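Local coordinates for protein TRAP dicarboxylate transporter, DctP subunit (Anaerococcus prevoti, PDB 4N91) that probably serves as the extracytoplasmic solute-binding component of a TRAP transporter, and binds D-glucuronate in both its alpha and beta forms, at residues S118-H123 against K330-Y335. Residues are numbered along the deposited sequence; the frame is centred on the assembly and turned at random.
Sequences SEAYHH and KYNEEY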
loop_
_atom_site.group_PDB
_atom_site.type_symbol
_atom_site.label_atom_id
_atom_site.label_comp_id
_atom_site.label_asym_id
_atom_site.label_seq_id
_atom_site.Cartn_x
_atom_site.Cartn_y
_atom_site.Cartn_z
ATOM N N SER A 118 -1.672 -14.377 -4.559
ATOM C CA SER A 118 -0.705 -13.658 -3.741
ATOM C C SER A 118 0.699 -14.111 -4.117
ATOM O O SER A 118 1.645 -13.318 -4.093
ATOM C CB SER A 118 -0.997 -13.815 -2.231
ATOM O OG SER A 118 -0.749 -15.130 -1.779
ATOM N N GLU A 119 0.845 -15.370 -4.531
ATOM C CA GLU A 119 2.164 -15.838 -4.946
ATOM C C GLU A 119 2.618 -15.113 -6.216
ATOM O O GLU A 119 3.788 -14.736 -6.335
ATOM C CB GLU A 119 2.187 -17.359 -5.184
ATOM C CG GLU A 119 1.544 -18.170 -4.084
ATOM C CD GLU A 119 0.044 -18.346 -4.312
ATOM O OE1 GLU A 119 -0.329 -19.018 -5.308
ATOM O OE2 GLU A 119 -0.754 -17.807 -3.524
ATOM N N ALA A 120 1.718 -14.944 -7.187
ATOM C CA ALA A 120 2.071 -14.192 -8.395
ATOM C C ALA A 120 2.531 -12.780 -8.023
ATOM O O ALA A 120 3.571 -12.307 -8.474
ATOM C CB ALA A 120 0.883 -14.126 -9.361
ATOM N N TYR A 121 1.749 -12.138 -7.170
ATOM C CA TYR A 121 2.035 -10.807 -6.675
ATOM C C TYR A 121 3.425 -10.702 -6.029
ATOM O O TYR A 121 4.220 -9.837 -6.376
ATOM C CB TYR A 121 0.918 -10.456 -5.680
ATOM C CG TYR A 121 1.104 -9.199 -4.869
ATOM C CD1 TYR A 121 1.564 -8.026 -5.448
ATOM C CD2 TYR A 121 0.762 -9.180 -3.528
ATOM C CE1 TYR A 121 1.709 -6.860 -4.695
ATOM C CE2 TYR A 121 0.892 -8.023 -2.755
ATOM C CZ TYR A 121 1.371 -6.872 -3.345
ATOM O OH TYR A 121 1.504 -5.738 -2.600
ATOM N N HIS A 122 3.726 -11.588 -5.088
ATOM C CA HIS A 122 4.997 -11.517 -4.382
ATOM C C HIS A 122 6.163 -11.727 -5.332
ATOM O O HIS A 122 7.204 -11.071 -5.209
ATOM C CB HIS A 122 5.045 -12.563 -3.281
ATOM C CG HIS A 122 4.033 -12.338 -2.211
ATOM N ND1 HIS A 122 3.768 -13.267 -1.229
ATOM C CD2 HIS A 122 3.215 -11.285 -1.969
ATOM C CE1 HIS A 122 2.822 -12.802 -0.433
ATOM N NE2 HIS A 122 2.466 -11.606 -0.862
ATOM N N HIS A 123 5.998 -12.630 -6.287
ATOM C CA HIS A 123 7.076 -12.897 -7.223
ATOM C C HIS A 123 7.306 -11.713 -8.146
ATOM O O HIS A 123 8.443 -11.413 -8.486
ATOM C CB HIS A 123 6.803 -14.162 -8.028
ATOM C CG HIS A 123 7.162 -15.413 -7.291
ATOM N ND1 HIS A 123 6.266 -16.094 -6.493
ATOM C CD2 HIS A 123 8.337 -16.078 -7.195
ATOM C CE1 HIS A 123 6.869 -17.144 -5.961
ATOM N NE2 HIS A 123 8.126 -17.154 -6.369
ATOM N N LYS A 330 2.959 -13.360 -17.192
ATOM C CA LYS A 330 3.724 -14.593 -17.159
ATOM C C LYS A 330 3.730 -15.147 -15.738
ATOM O O LYS A 330 3.606 -16.353 -15.523
ATOM C CB LYS A 330 5.148 -14.379 -17.683
ATOM C CG LYS A 330 5.210 -14.214 -19.197
ATOM C CD LYS A 330 6.623 -13.929 -19.688
ATOM C CE LYS A 330 7.569 -15.087 -19.399
ATOM N NZ LYS A 330 8.897 -14.894 -20.057
ATOM N N TYR A 331 3.867 -14.266 -14.759
ATOM C CA TYR A 331 3.826 -14.707 -13.381
ATOM C C TYR A 331 2.434 -15.207 -13.015
ATOM O O TYR A 331 2.300 -16.147 -12.231
ATOM C CB TYR A 331 4.266 -13.609 -12.430
ATOM C CG TYR A 331 5.760 -13.498 -12.325
ATOM C CD1 TYR A 331 6.497 -14.475 -11.667
ATOM C CD2 TYR A 331 6.435 -12.416 -12.871
ATOM C CE1 TYR A 331 7.857 -14.374 -11.553
ATOM C CE2 TYR A 331 7.790 -12.307 -12.761
ATOM C CZ TYR A 331 8.498 -13.292 -12.098
ATOM O OH TYR A 331 9.861 -13.187 -11.995
ATOM N N ASN A 332 1.395 -14.588 -13.572
ATOM C CA ASN A 332 0.032 -15.052 -13.299
ATOM C C ASN A 332 -0.136 -16.479 -13.803
ATOM O O ASN A 332 -0.811 -17.296 -13.180
ATOM C CB ASN A 332 -1.016 -14.137 -13.940
ATOM C CG ASN A 332 -1.254 -12.867 -13.140
ATOM O OD1 ASN A 332 -0.972 -12.802 -11.942
ATOM N ND2 ASN A 332 -1.773 -11.836 -13.809
ATOM N N GLU A 333 0.487 -16.767 -14.938
ATOM C CA GLU A 333 0.416 -18.110 -15.527
ATOM C C GLU A 333 1.191 -19.149 -14.716
ATOM O O GLU A 333 0.756 -20.293 -14.568
ATOM C CB GLU A 333 0.954 -18.071 -16.959
ATOM C CG GLU A 333 0.049 -17.323 -17.919
ATOM C CD GLU A 333 0.785 -16.824 -19.154
ATOM O OE1 GLU A 333 1.759 -17.487 -19.579
ATOM O OE2 GLU A 333 0.389 -15.767 -19.696
ATOM N N GLU A 334 2.344 -18.744 -14.206
ATOM C CA GLU A 334 3.197 -19.612 -13.402
ATOM C C GLU A 334 2.607 -19.854 -12.008
ATOM O O GLU A 334 2.782 -20.929 -11.432
ATOM C CB GLU A 334 4.589 -18.989 -13.294
ATOM C CG GLU A 334 5.602 -19.817 -12.518
ATOM C CD GLU A 334 7.018 -19.256 -12.607
ATOM O OE1 GLU A 334 7.209 -18.206 -13.268
ATOM O OE2 GLU A 334 7.933 -19.873 -12.011
ATOM N N TYR A 335 1.908 -18.862 -11.463
ATOM C CA TYR A 335 1.323 -18.983 -10.123
ATOM C C TYR A 335 -0.152 -18.617 -10.138
ATOM O O TYR A 335 -0.550 -17.565 -9.635
ATOM C CB TYR A 335 2.065 -18.084 -9.138
ATOM C CG TYR A 335 3.540 -18.374 -9.059
ATOM C CD1 TYR A 335 4.022 -19.422 -8.286
ATOM C CD2 TYR A 335 4.453 -17.619 -9.778
ATOM C CE1 TYR A 335 5.374 -19.696 -8.222
ATOM C CE2 TYR A 335 5.801 -17.880 -9.717
ATOM C CZ TYR A 335 6.258 -18.925 -8.935
ATOM O OH TYR A 335 7.609 -19.174 -8.872
HETATM O O HOH W 1 10.497 -13.110 -8.619
#
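His123 and Tyr335 both set CG anti to the carbonyl carbon, Tyr335 at chi1 -57°, and this swings their rings into the gap between helix 118-125 and the C-terminal helix 322-334. There they form an offset stack with centroids separated by 4.1 Å. The planes are only 11° apart, and the phenol OH lies over the rim of the imidazole. The bond from His123 ND1 to Glu119 O, 2.8 Å long with the acceptor in the ring plane, restrains the ring's rotation. That carbonyl also accepts a hydrogen bond from His123 N, from the opposite face of its plane. Glu334 CG lies over the other face of the Tyr335 ring. Next to the stack, His123 CB rests 3.7 Å from Tyr331 CD1; a water donates to His123 O and, weakly, to Tyr331 OH. Ala120 CB packs beside Tyr335 CB and sits 3.4 Å from Asn332 OD1. The contact thus rests mainly on ring stacking and apolar packing, with the imidazole plane set for the stack by a bond consistent with a proton on ND1. Asn332 OD1, Tyr331 OH and the Tyr335 carbonyl O are hydrogen-bonded to Ala116, Asp127 and Ser117, joining the end of helix 322-334 to residues flanking helix 118-125.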